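Local coordinates for protein yahD a copper inducible hydrolase (Lactococcus lactis subsp. lactis, PDB 3OG9) that is a copper-inducible protein of the alpha/beta hydrolase fold that probably acts as a hydrolase and binds D-malate in its pocket, at residues L32-I35 and A36-I39; E197-A200 and A201-W204; A116-M119 and F120-K124; D80-T83 and D84-T87. All coordinates share one frame; numbering follows the deposited sequence.

Contact 1: L32-I35 and A36-I39; sequences LVEI and AEMI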
ATOM      1  N   LEU A  32      -6.746   9.229  -2.902  1.00  6.92           N
ATOM      2  CA  LEU A  32      -6.400   9.135  -1.467  1.00  6.21           C
ATOM      3  C   LEU A  32      -5.897  10.432  -0.879  1.00  6.39           C
ATOM      4  O   LEU A  32      -5.563  10.490   0.304  1.00  6.20           O
ATOM      5  CB  LEU A  32      -5.378   8.004  -1.229  1.00  5.93           C
ATOM      6  CG  LEU A  32      -5.974   6.590  -1.426  1.00  5.95           C
ATOM      7  CD1 LEU A  32      -4.922   5.496  -1.282  1.00  8.00           C
ATOM      8  CD2 LEU A  32      -7.145   6.340  -0.476  1.00  6.49           C
ATOM      9  N   VAL A  33      -5.844  11.480  -1.699  1.00  6.53           N
ATOM     10  CA  VAL A  33      -5.222  12.730  -1.291  1.00  6.68           C
ATOM     11  C   VAL A  33      -5.804  13.351  -0.024  1.00  7.53           C
ATOM     12  O   VAL A  33      -5.040  13.634   0.909  1.00  7.40           O
ATOM     13  CB  VAL A  33      -5.126  13.755  -2.457  1.00  6.37           C
ATOM     14  CG1 VAL A  33      -4.683  15.140  -1.935  1.00  8.12           C
ATOM     15  CG2 VAL A  33      -4.190  13.222  -3.511  1.00  5.02           C
ATOM     16  N   GLU A  34      -7.136  13.529   0.036  1.00  7.80           N
ATOM     17  CA  GLU A  34      -7.776  14.073   1.239  1.00  7.48           C
ATOM     18  C   GLU A  34      -7.677  13.144   2.417  1.00  7.84           C
ATOM     19  O   GLU A  34      -7.526  13.603   3.551  1.00  9.41           O
ATOM     20  CB  GLU A  34      -9.243  14.443   0.970  1.00  7.94           C
ATOM     21  CG  GLU A  34      -9.360  15.710   0.126  1.00  9.54           C
ATOM     22  CD  GLU A  34     -10.801  16.157  -0.064  1.00 13.88           C
ATOM     23  OE1 GLU A  34     -11.665  15.301  -0.334  1.00 11.70           O
ATOM     24  OE2 GLU A  34     -11.055  17.372   0.061  1.00 19.57           O
ATOM     25  N   ILE A  35      -7.716  11.834   2.163  1.00  7.32           N
ATOM     26  CA  ILE A  35      -7.545  10.852   3.222  1.00  8.06           C
ATOM     27  C   ILE A  35      -6.135  10.997   3.850  1.00  7.71           C
ATOM     28  O   ILE A  35      -5.986  11.028   5.089  1.00  8.67           O
ATOM     29  CB  ILE A  35      -7.781   9.388   2.682  1.00  7.69           C
ATOM     30  CG1 ILE A  35      -9.227   9.188   2.224  1.00 11.28           C
ATOM     31  CG2 ILE A  35      -7.457   8.296   3.717  1.00  7.15           C
ATOM     32  CD1 ILE A  35     -10.182   9.348   3.270  1.00 13.25           C
ATOM     33  N   ALA A  36      -5.111  11.034   3.003  1.00  6.95           N
ATOM     34  CA  ALA A  36      -3.719  11.190   3.503  1.00  7.66           C
ATOM     35  C   ALA A  36      -3.558  12.482   4.298  1.00  8.05           C
ATOM     36  O   ALA A  36      -2.875  12.501   5.310  1.00  8.67           O
ATOM     37  CB  ALA A  36      -2.703  11.179   2.342  1.00  7.15           C
ATOM     38  N   GLU A  37      -4.183  13.557   3.819  1.00  8.10           N
ATOM     39  CA  GLU A  37      -4.188  14.826   4.523  1.00  9.75           C
ATOM     40  C   GLU A  37      -4.801  14.737   5.939  1.00  9.29           C
ATOM     41  O   GLU A  37      -4.357  15.454   6.829  1.00  8.95           O
ATOM     42  CB  GLU A  37      -4.853  15.917   3.679  1.00 10.22           C
ATOM     43  CG  GLU A  37      -3.939  16.415   2.555  1.00 11.79           C
ATOM     44  CD  GLU A  37      -4.658  17.184   1.439  1.00 14.39           C
ATOM     45  OE1 GLU A  37      -3.937  17.805   0.615  1.00 19.61           O
ATOM     46  OE2 GLU A  37      -5.919  17.184   1.353  1.00 19.48           O
ATOM     47  N   MET A  38      -5.776  13.852   6.139  0.50  9.06           N
ATOM     48  CA  MET A  38      -6.335  13.602   7.485  0.50 10.08           C
ATOM     49  C   MET A  38      -5.426  12.724   8.356  0.50  9.01           C
ATOM     50  O   MET A  38      -5.295  12.954   9.565  0.50  8.43           O
ATOM     51  CB  MET A  38      -7.745  12.983   7.406  0.50  9.96           C
ATOM     52  CG  MET A  38      -8.818  13.938   6.912  0.50 11.82           C
ATOM     53  SD  MET A  38     -10.534  13.423   7.233  0.50 14.35           S
ATOM     54  CE  MET A  38     -10.578  13.582   9.020  0.50 15.14           C
ATOM     55  N   ILE A  39      -4.793  11.729   7.741  1.00  8.33           N
ATOM     56  CA  ILE A  39      -3.929  10.809   8.454  1.00  7.69           C
ATOM     57  C   ILE A  39      -2.614  11.456   8.916  1.00  8.16           C
ATOM     58  O   ILE A  39      -2.167  11.245  10.054  1.00  7.93           O
ATOM     59  CB  ILE A  39      -3.633   9.584   7.583  1.00  7.64           C
ATOM     60  CG1 ILE A  39      -4.923   8.784   7.336  1.00  6.71           C
ATOM     61  CG2 ILE A  39      -2.533   8.671   8.217  1.00  7.20           C
ATOM     62  CD1 ILE A  39      -4.749   7.678   6.290  1.00  5.66           C
TER
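I35 and I39, one helical turn apart, make the apolar part of this contact: CG2 of I35 meets CD1 of I39 at 3.8 Å, the two branched chains slanting across each other. CG2 of I35 stands anti to the backbone N (chi1 -65° for CG1), which points that methyl along the helix to the next turn. Both side chains also pack on V198 of helix 195-208. From V33 on, the segments form the short helix 33-39 of a beta-alpha-beta crossover between strands 19-22 and 45-48, and the methyl of A36 rests on L19, L21 and I45. Backbone bonds tie the turns together: A36 N reaches L32 O at 2.8 Å, and I39 N meets I35 O at 3.0 Å. M38 N, bonded to E34 O, adds a weak second bond to I35 O. Among the polar side chains, E37 runs alongside V33, its OE1 lying 3.8 Å from CG1 of V33, and carries the salt bridge to K10. Were E37 replaced by an alanine, K10 would probably lose this carboxylate mate and the flank of V33 its cover. The E34 and E37 carboxylates, 5.3 Å apart between their OE2 atoms, are turned 62° to each other.

Contact 2: E197-A200 and A201-W204; sequences EVLA and AKKW. Unlike the reference sequence in segment 201-204: K202 (reference Asn).
L199 and K202 lie side by side and point the same way, the methyl CD2 of L199 reaching CD of the lysine at 4.1 Å. The K202 chain starts with CG anti to the backbone N (chi1 -177°) and stays extended until it bends at its last torsion, which turns NZ to the carbonyl oxygen of M38 on helix 33-39, whereas K203 leads to a salt bridge with E207 further along their own helix. A201 places its methyl 3.6 Å from E197 O, and W204 projects from the next turn with its CB 3.3 Å from A200 O. E197 turns its carboxylate inward, to S155 OG and H134 NE2, and the ring of W204 meets that of F153 with planes about 55° apart. Four successive backbone bonds keep these positions in step along helix 195-208, the last helix of the alpha/beta hydrolase fold, K202 N to V198 O being 2.9 Å. The helix is thus amphipathic: small and aromatic groups seat it on the sheet, the buried carboxylate of E197 is satisfied by two hydrogen bonds, and both lysine ammonium groups find oxygen acceptors.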
ATOM      1  N   GLU A 197     -11.658   3.523  10.209  1.00  7.28           N
ATOM      2  CA  GLU A 197     -10.299   2.954  10.063  1.00  7.77           C
ATOM      3  C   GLU A 197      -9.269   4.022   9.735  1.00  6.57           C
ATOM      4  O   GLU A 197      -8.119   3.915  10.143  1.00  5.26           O
ATOM      5  CB  GLU A 197     -10.235   1.785   9.072  1.00  6.78           C
ATOM      6  CG  GLU A 197     -10.402   2.145   7.607  1.00  9.56           C
ATOM      7  CD  GLU A 197     -10.580   0.869   6.763  1.00  9.22           C
ATOM      8  OE1 GLU A 197     -11.722   0.475   6.496  1.00  9.85           O
ATOM      9  OE2 GLU A 197      -9.565   0.228   6.429  1.00 12.81           O
ATOM     10  N   VAL A 198      -9.683   5.049   9.000  1.00  6.27           N
ATOM     11  CA  VAL A 198      -8.810   6.194   8.732  1.00  6.52           C
ATOM     12  C   VAL A 198      -8.422   6.992  10.008  1.00  7.42           C
ATOM     13  O   VAL A 198      -7.237   7.368  10.200  1.00  7.60           O
ATOM     14  CB  VAL A 198      -9.400   7.085   7.630  1.00  6.42           C
ATOM     15  CG1 VAL A 198      -8.614   8.390   7.487  1.00  6.24           C
ATOM     16  CG2 VAL A 198      -9.433   6.302   6.347  1.00  4.31           C
ATOM     17  N   LEU A 199      -9.391   7.236  10.884  1.00  6.74           N
ATOM     18  CA  LEU A 199      -9.062   7.836  12.189  1.00  8.09           C
ATOM     19  C   LEU A 199      -8.141   6.947  13.045  1.00  7.03           C
ATOM     20  O   LEU A 199      -7.271   7.462  13.765  1.00  7.86           O
ATOM     21  CB  LEU A 199     -10.326   8.241  12.959  1.00  8.55           C
ATOM     22  CG  LEU A 199     -11.134   9.354  12.268  1.00 12.23           C
ATOM     23  CD1 LEU A 199     -12.329   9.770  13.141  1.00 18.15           C
ATOM     24  CD2 LEU A 199     -10.254  10.570  11.983  1.00 17.58           C
ATOM     25  N   ALA A 200      -8.341   5.634  12.978  1.00  6.44           N
ATOM     26  CA  ALA A 200      -7.502   4.683  13.697  1.00  6.68           C
ATOM     27  C   ALA A 200      -6.045   4.789  13.208  1.00  6.09           C
ATOM     28  O   ALA A 200      -5.078   4.759  13.997  1.00  4.96           O
ATOM     29  CB  ALA A 200      -8.032   3.274  13.539  1.00  6.15           C
ATOM     30  N   ALA A 201      -5.889   4.941  11.889  1.00  6.06           N
ATOM     31  CA  ALA A 201      -4.542   5.069  11.286  1.00  5.63           C
ATOM     32  C   ALA A 201      -3.884   6.400  11.665  1.00  6.01           C
ATOM     33  O   ALA A 201      -2.687   6.449  12.024  1.00  5.24           O
ATOM     34  CB  ALA A 201      -4.643   4.930   9.771  1.00  4.98           C
ATOM     35  N   LYS A 202      -4.678   7.478  11.632  1.00  6.26           N
ATOM     36  CA  LYS A 202      -4.265   8.801  12.137  1.00  6.40           C
ATOM     37  C   LYS A 202      -3.741   8.719  13.581  1.00  6.02           C
ATOM     38  O   LYS A 202      -2.659   9.227  13.927  1.00  4.63           O
ATOM     39  CB  LYS A 202      -5.468   9.768  12.069  1.00  7.14           C
ATOM     40  CG  LYS A 202      -5.168  11.227  12.492  1.00  7.64           C
ATOM     41  CD  LYS A 202      -6.427  12.098  12.384  1.00  7.84           C
ATOM     42  CE  LYS A 202      -6.157  13.550  12.858  1.00 12.05           C
ATOM     43  NZ  LYS A 202      -5.174  14.288  11.983  1.00 14.64           N
ATOM     44  N   LYS A 203      -4.508   8.065  14.429  1.00  7.44           N
ATOM     45  CA  LYS A 203      -4.104   7.904  15.826  1.00  9.10           C
ATOM     46  C   LYS A 203      -2.835   7.066  15.947  1.00  8.64           C
ATOM     47  O   LYS A 203      -1.890   7.413  16.676  1.00  8.57           O
ATOM     48  CB  LYS A 203      -5.251   7.302  16.625  1.00  9.15           C
ATOM     49  CG  LYS A 203      -4.954   7.048  18.111  1.00 12.66           C
ATOM     50  CD  LYS A 203      -6.290   6.726  18.810  1.00 18.33           C
ATOM     51  CE  LYS A 203      -6.140   5.749  19.948  1.00 23.87           C
ATOM     52  NZ  LYS A 203      -4.960   6.078  20.786  1.00 24.21           N
ATOM     53  N   TRP A 204      -2.802   5.956  15.229  1.00  8.80           N
ATOM     54  CA  TRP A 204      -1.624   5.087  15.213  1.00  8.38           C
ATOM     55  C   TRP A 204      -0.374   5.839  14.759  1.00  9.28           C
ATOM     56  O   TRP A 204       0.678   5.737  15.401  1.00  8.88           O
ATOM     57  CB  TRP A 204      -1.867   3.907  14.292  1.00  8.19           C
ATOM     58  CG  TRP A 204      -0.687   2.988  14.108  1.00  6.73           C
ATOM     59  CD1 TRP A 204      -0.299   1.981  14.941  1.00  7.26           C
ATOM     60  CD2 TRP A 204       0.220   2.967  12.999  1.00  7.66           C
ATOM     61  NE1 TRP A 204       0.793   1.322  14.419  1.00  8.79           N
ATOM     62  CE2 TRP A 204       1.136   1.904  13.227  1.00  7.13           C
ATOM     63  CE3 TRP A 204       0.354   3.736  11.837  1.00  6.96           C
ATOM     64  CZ2 TRP A 204       2.168   1.600  12.343  1.00  6.46           C
ATOM     65  CZ3 TRP A 204       1.398   3.409  10.925  1.00  8.45           C
ATOM     66  CH2 TRP A 204       2.262   2.338  11.181  1.00  6.02           C
TER

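Contact 3: A116-M119 and F120-K124; sequences ALNM and FLRGK
The backbone of 116-124 runs as the last turns of helix 111-121 and closes in a Schellman motif, in which K124 N bonds to M119 O at 2.8 Å, G123 N bonds to F120 O at 3.1 Å, and G123 takes the positive phi of 69° that reverses the chain. Just before it, R122 N bonds to N118 O at 2.8 Å. N118 and R122 lie side by side and point the same way, OD1 of N118 3.7 Å from CG of R122 and the amide and guanidinium planes 59° apart. CG of N118 is anti to its own N (chi1 -173°), while the arginine bends at its second torsion, and both polar ends turn to E139: ND2 bonds to one carboxylate oxygen and NH2 forms a salt bridge with the other. R122 also makes a cation-pi contact with F141. L121 folds its CG back to 3.4 Å from L117 O, and L117 packs against strand 129-133, the next strand of this beta-alpha-beta unit. With K124 sent to D80 and D84, the helix end is tied by salt bridges and hydrogen bonds to the E139 loop and to helix 76-97.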
ATOM      1  N   ALA A 116       2.108  -2.165  -2.298  1.00  6.47           N
ATOM      2  CA  ALA A 116       3.036  -1.591  -1.274  1.00  7.25           C
ATOM      3  C   ALA A 116       3.594  -2.692  -0.352  1.00  6.98           C
ATOM      4  O   ALA A 116       4.812  -2.766  -0.062  1.00  6.49           O
ATOM      5  CB  ALA A 116       2.326  -0.521  -0.446  1.00  7.16           C
ATOM      6  N   LEU A 117       2.677  -3.531   0.107  1.00  6.43           N
ATOM      7  CA  LEU A 117       3.004  -4.632   1.001  1.00  6.71           C
ATOM      8  C   LEU A 117       3.897  -5.660   0.327  1.00  6.29           C
ATOM      9  O   LEU A 117       4.851  -6.170   0.919  1.00  5.90           O
ATOM     10  CB  LEU A 117       1.725  -5.289   1.471  1.00  5.79           C
ATOM     11  CG  LEU A 117       0.956  -4.510   2.518  1.00  6.58           C
ATOM     12  CD1 LEU A 117      -0.430  -5.165   2.651  1.00  7.05           C
ATOM     13  CD2 LEU A 117       1.715  -4.485   3.854  1.00  7.69           C
ATOM     14  N   ASN A 118       3.611  -5.934  -0.938  1.00  5.41           N
ATOM     15  CA  ASN A 118       4.462  -6.845  -1.695  1.00  6.46           C
ATOM     16  C   ASN A 118       5.882  -6.295  -1.949  1.00  7.06           C
ATOM     17  O   ASN A 118       6.863  -7.015  -1.753  1.00  6.44           O
ATOM     18  CB  ASN A 118       3.762  -7.245  -2.999  1.00  6.62           C
ATOM     19  CG  ASN A 118       4.522  -8.330  -3.756  1.00  9.61           C
ATOM     20  OD1 ASN A 118       5.343  -8.032  -4.617  1.00 10.59           O
ATOM     21  ND2 ASN A 118       4.248  -9.591  -3.426  1.00 11.89           N
ATOM     22  N   MET A 119       5.987  -5.026  -2.361  1.00  8.29           N
ATOM     23  CA  MET A 119       7.285  -4.357  -2.534  1.00  9.52           C
ATOM     24  C   MET A 119       8.134  -4.373  -1.257  1.00  9.90           C
ATOM     25  O   MET A 119       9.349  -4.585  -1.315  1.00 10.89           O
ATOM     26  CB  MET A 119       7.077  -2.918  -2.980  1.00  8.70           C
ATOM     27  CG  MET A 119       6.679  -2.848  -4.465  1.00 10.05           C
ATOM     28  SD  MET A 119       6.497  -1.175  -5.108  1.00 15.41           S
ATOM     29  CE  MET A 119       5.412  -0.435  -3.909  1.00 14.63           C
ATOM     30  N   PHE A 120       7.472  -4.156  -0.130  1.00  8.86           N
ATOM     31  CA  PHE A 120       8.113  -4.080   1.194  1.00  9.46           C
ATOM     32  C   PHE A 120       8.683  -5.459   1.517  1.00  9.75           C
ATOM     33  O   PHE A 120       9.877  -5.599   1.886  1.00  9.31           O
ATOM     34  CB  PHE A 120       7.026  -3.732   2.204  1.00  9.40           C
ATOM     35  CG  PHE A 120       7.533  -3.265   3.541  1.00  8.57           C
ATOM     36  CD1 PHE A 120       8.534  -2.303   3.626  1.00 11.31           C
ATOM     37  CD2 PHE A 120       6.957  -3.745   4.707  1.00 10.46           C
ATOM     38  CE1 PHE A 120       8.986  -1.823   4.876  1.00 12.79           C
ATOM     39  CE2 PHE A 120       7.388  -3.273   5.959  1.00 11.06           C
ATOM     40  CZ  PHE A 120       8.409  -2.299   6.031  1.00 10.88           C
ATOM     41  N   LEU A 121       7.834  -6.472   1.365  1.00  9.47           N
ATOM     42  CA  LEU A 121       8.196  -7.857   1.691  1.00 11.32           C
ATOM     43  C   LEU A 121       9.241  -8.449   0.729  1.00 12.12           C
ATOM     44  O   LEU A 121      10.019  -9.330   1.116  1.00 13.25           O
ATOM     45  CB  LEU A 121       6.938  -8.733   1.733  1.00 10.83           C
ATOM     46  CG  LEU A 121       6.102  -8.568   3.000  1.00 11.13           C
ATOM     47  CD1 LEU A 121       4.721  -9.148   2.832  1.00 10.81           C
ATOM     48  CD2 LEU A 121       6.799  -9.223   4.184  1.00 11.35           C
ATOM     49  N   ARG A 122       9.243  -7.974  -0.514  1.00 12.06           N
ATOM     50  CA  ARG A 122      10.225  -8.388  -1.499  1.00 12.23           C
ATOM     51  C   ARG A 122      11.513  -7.597  -1.362  1.00 12.36           C
ATOM     52  O   ARG A 122      12.472  -7.887  -2.087  1.00 13.22           O
ATOM     53  CB  ARG A 122       9.672  -8.179  -2.920  1.00 12.49           C
ATOM     54  CG  ARG A 122       8.650  -9.230  -3.389  1.00 14.68           C
ATOM     55  CD  ARG A 122       9.365 -10.495  -3.797  1.00 18.58           C
ATOM     56  NE  ARG A 122       8.524 -11.523  -4.396  1.00 19.31           N
ATOM     57  CZ  ARG A 122       9.006 -12.669  -4.857  1.00 24.75           C
ATOM     58  NH1 ARG A 122      10.307 -12.913  -4.773  1.00 28.09           N
ATOM     59  NH2 ARG A 122       8.210 -13.576  -5.399  1.00 27.30           N
ATOM     60  N   GLY A 123      11.521  -6.563  -0.506  1.00 11.64           N
ATOM     61  CA  GLY A 123      12.697  -5.680  -0.336  1.00 12.02           C
ATOM     62  C   GLY A 123      13.012  -4.775  -1.527  1.00 12.95           C
ATOM     63  O   GLY A 123      14.165  -4.387  -1.733  1.00 12.78           O
ATOM     64  N   LYS A 124      11.993  -4.426  -2.307  1.00 12.21           N
ATOM     65  CA  LYS A 124      12.192  -3.547  -3.457  1.00 12.67           C
ATOM     66  C   LYS A 124      12.187  -2.063  -3.061  1.00 12.87           C
ATOM     67  O   LYS A 124      12.827  -1.239  -3.735  1.00 13.51           O
ATOM     68  CB  LYS A 124      11.164  -3.816  -4.555  1.00 12.18           C
ATOM     69  CG  LYS A 124      11.183  -5.209  -5.191  1.00 11.58           C
ATOM     70  CD  LYS A 124      10.268  -5.191  -6.447  1.00 11.90           C
ATOM     71  CE  LYS A 124      10.268  -6.529  -7.157  1.00 11.64           C
ATOM     72  NZ  LYS A 124       9.677  -6.511  -8.557  1.00 13.27           N
TER

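Contact 4: D80-T83 and D84-T87; sequences DEET and DWLT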
ATOM      1  N   ASP A  80       5.437  -8.562 -10.882  1.00  7.48           N
ATOM      2  CA  ASP A  80       6.894  -8.376 -10.778  1.00  8.92           C
ATOM      3  C   ASP A  80       7.365  -7.215 -11.666  1.00  8.57           C
ATOM      4  O   ASP A  80       8.120  -6.352 -11.203  1.00  9.65           O
ATOM      5  CB  ASP A  80       7.619  -9.693 -11.121  1.00  8.75           C
ATOM      6  CG  ASP A  80       9.133  -9.584 -10.947  1.00 13.92           C
ATOM      7  OD1 ASP A  80       9.599  -9.041  -9.906  1.00 16.48           O
ATOM      8  OD2 ASP A  80       9.831 -10.013 -11.886  1.00 15.49           O
ATOM      9  N   GLU A  81       6.871  -7.152 -12.906  1.00  8.48           N
ATOM     10  CA  GLU A  81       7.278  -6.088 -13.833  1.00  9.35           C
ATOM     11  C   GLU A  81       6.854  -4.696 -13.322  1.00  8.66           C
ATOM     12  O   GLU A  81       7.638  -3.734 -13.361  1.00  8.51           O
ATOM     13  CB  GLU A  81       6.726  -6.332 -15.239  1.00  9.95           C
ATOM     14  CG  GLU A  81       7.360  -7.539 -15.926  1.00 15.60           C
ATOM     15  CD  GLU A  81       6.441  -8.182 -16.981  0.50 17.72           C
ATOM     16  OE1 GLU A  81       5.494  -7.516 -17.459  0.50 18.29           O
ATOM     17  OE2 GLU A  81       6.669  -9.365 -17.329  0.50 19.49           O
ATOM     18  N   GLU A  82       5.620  -4.596 -12.825  1.00  8.66           N
ATOM     19  CA  GLU A  82       5.071  -3.279 -12.442  1.00  8.93           C
ATOM     20  C   GLU A  82       5.680  -2.808 -11.137  1.00  9.04           C
ATOM     21  O   GLU A  82       5.888  -1.598 -10.941  1.00  8.58           O
ATOM     22  CB  GLU A  82       3.550  -3.305 -12.334  1.00  9.33           C
ATOM     23  CG  GLU A  82       2.852  -3.532 -13.681  1.00 11.28           C
ATOM     24  CD  GLU A  82       3.186  -2.443 -14.692  1.00 15.47           C
ATOM     25  OE1 GLU A  82       3.108  -1.230 -14.376  1.00 16.20           O
ATOM     26  OE2 GLU A  82       3.565  -2.809 -15.819  1.00 18.99           O
ATOM     27  N   THR A  83       5.995  -3.748 -10.253  1.00  8.28           N
ATOM     28  CA  THR A  83       6.683  -3.342  -9.016  1.00  8.95           C
ATOM     29  C   THR A  83       8.148  -2.904  -9.254  1.00  9.28           C
ATOM     30  O   THR A  83       8.645  -2.028  -8.550  1.00  7.72           O
ATOM     31  CB  THR A  83       6.567  -4.339  -7.878  1.00  9.46           C
ATOM     32  OG1 THR A  83       7.075  -5.616  -8.272  1.00  8.73           O
ATOM     33  CG2 THR A  83       5.078  -4.458  -7.412  1.00  9.26           C
ATOM     34  N   ASP A  84       8.810  -3.473 -10.259  1.00  9.89           N
ATOM     35  CA  ASP A  84      10.142  -2.959 -10.675  1.00  9.98           C
ATOM     36  C   ASP A  84       9.985  -1.548 -11.200  1.00  9.69           C
ATOM     37  O   ASP A  84      10.767  -0.638 -10.856  1.00  8.70           O
ATOM     38  CB  ASP A  84      10.784  -3.827 -11.744  1.00 10.86           C
ATOM     39  CG  ASP A  84      11.390  -5.105 -11.183  1.00 12.95           C
ATOM     40  OD1 ASP A  84      11.428  -5.301  -9.954  1.00 16.32           O
ATOM     41  OD2 ASP A  84      11.800  -5.929 -12.001  1.00 16.68           O
ATOM     42  N   TRP A  85       8.955  -1.349 -12.018  1.00  9.74           N
ATOM     43  CA  TRP A  85       8.678  -0.034 -12.577  1.00  9.18           C
ATOM     44  C   TRP A  85       8.362   0.977 -11.476  1.00  8.65           C
ATOM     45  O   TRP A  85       8.936   2.073 -11.444  1.00  6.82           O
ATOM     46  CB  TRP A  85       7.516  -0.074 -13.585  1.00 10.88           C
ATOM     47  CG  TRP A  85       7.141   1.352 -13.952  1.00 12.27           C
ATOM     48  CD1 TRP A  85       7.801   2.178 -14.807  1.00 14.26           C
ATOM     49  CD2 TRP A  85       6.077   2.117 -13.390  1.00 13.65           C
ATOM     50  NE1 TRP A  85       7.175   3.412 -14.857  1.00 15.80           N
ATOM     51  CE2 TRP A  85       6.118   3.396 -13.985  1.00 13.64           C
ATOM     52  CE3 TRP A  85       5.060   1.832 -12.468  1.00 12.68           C
ATOM     53  CZ2 TRP A  85       5.195   4.385 -13.681  1.00 13.78           C
ATOM     54  CZ3 TRP A  85       4.144   2.816 -12.170  1.00 14.29           C
ATOM     55  CH2 TRP A  85       4.227   4.085 -12.771  1.00 12.64           C
ATOM     56  N   LEU A  86       7.477   0.585 -10.549  1.00  8.04           N
ATOM     57  CA  LEU A  86       7.059   1.494  -9.498  1.00  9.30           C
ATOM     58  C   LEU A  86       8.208   1.855  -8.542  1.00  8.40           C
ATOM     59  O   LEU A  86       8.336   2.985  -8.160  1.00  8.60           O
ATOM     60  CB  LEU A  86       5.859   0.924  -8.716  1.00  8.54           C
ATOM     61  CG  LEU A  86       5.205   1.820  -7.646  1.00  9.64           C
ATOM     62  CD1 LEU A  86       4.771   3.156  -8.192  1.00  7.54           C
ATOM     63  CD2 LEU A  86       4.011   1.080  -7.029  1.00  9.95           C
ATOM     64  N   THR A  87       9.027   0.881  -8.162  0.70  9.67           N
ATOM     65  CA  THR A  87      10.171   1.197  -7.297  0.70 10.23           C
ATOM     66  C   THR A  87      11.099   2.221  -7.982  0.70  9.48           C
ATOM     67  O   THR A  87      11.540   3.180  -7.356  0.70  8.85           O
ATOM     68  CB  THR A  87      10.921  -0.074  -6.765  0.70 11.21           C
ATOM     69  OG1 THR A  87      12.057   0.327  -5.978  0.70 10.30           O
ATOM     70  CG2 THR A  87      11.388  -0.944  -7.885  0.70 12.92           C
TER
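Helix 76-97, a long helix of the alpha/beta hydrolase fold, supplies both segments, and its exposed flank brings D80 and D84 together one turn apart. Their OD1 atoms lie 4.2 Å from each other, with the carboxylate planes turned 69° and the chains slanting across one another. Two like charges this close would be expected to repel, but both OD1 atoms form salt bridges with K124 NZ, which also bonds to T83 OG1; the ammonium group therefore sits among three oxygens and probably offsets the carboxylate charges. A leucine in place of D84 would probably leave K124 with one carboxylate fewer and set the lysine end freer to turn. The hydroxyl of T83 occupies the position between the backbone N and the carbonyl carbon (chi1 58°), where it also bonds to L79 O. On the other flank, E82 bends at its second torsion and brings OE1 4.1 Å from CE3 of W85, carboxylate and ring 38° apart. The backbone oxygen of E82 lies at the edge of that ring, in its plane, 3.8 Å from CE3. R51 joins the pair, forming a salt bridge with E82 and a cation-pi contact with W85. Backbone bonds hold the turns, L86 N to E82 O being 2.7 Å. T83 and L86 pack on V115 and M119 of helix 111-121, while W85 and L86 touch I48 of strand 45-48, so the helix rests on a neighbouring helix and on the sheet.

How the contacts relate
Along the chain the order is contact 1, contact 4, contact 3, contact 2. They form two pairs on opposite sides of the chain's centre. Contacts 1 and 2, centres 11 Å apart, meet where helix 33-39 packs on helix 195-208, joined by V198 and by K202 NZ at M38 O. Contacts 3 and 4, centres 10 Å apart, join helix 111-121 to helix 76-97 through the M119 packing and the K124 bridges. Between the pairs the centres stand 22 to 28 Å apart, and no atoms touch. This matches the alpha/beta hydrolase fold, in which helices flank both faces of one mixed sheet, with helices 33-39 and 195-208 on one face and helices 76-97 and 111-121 on the other.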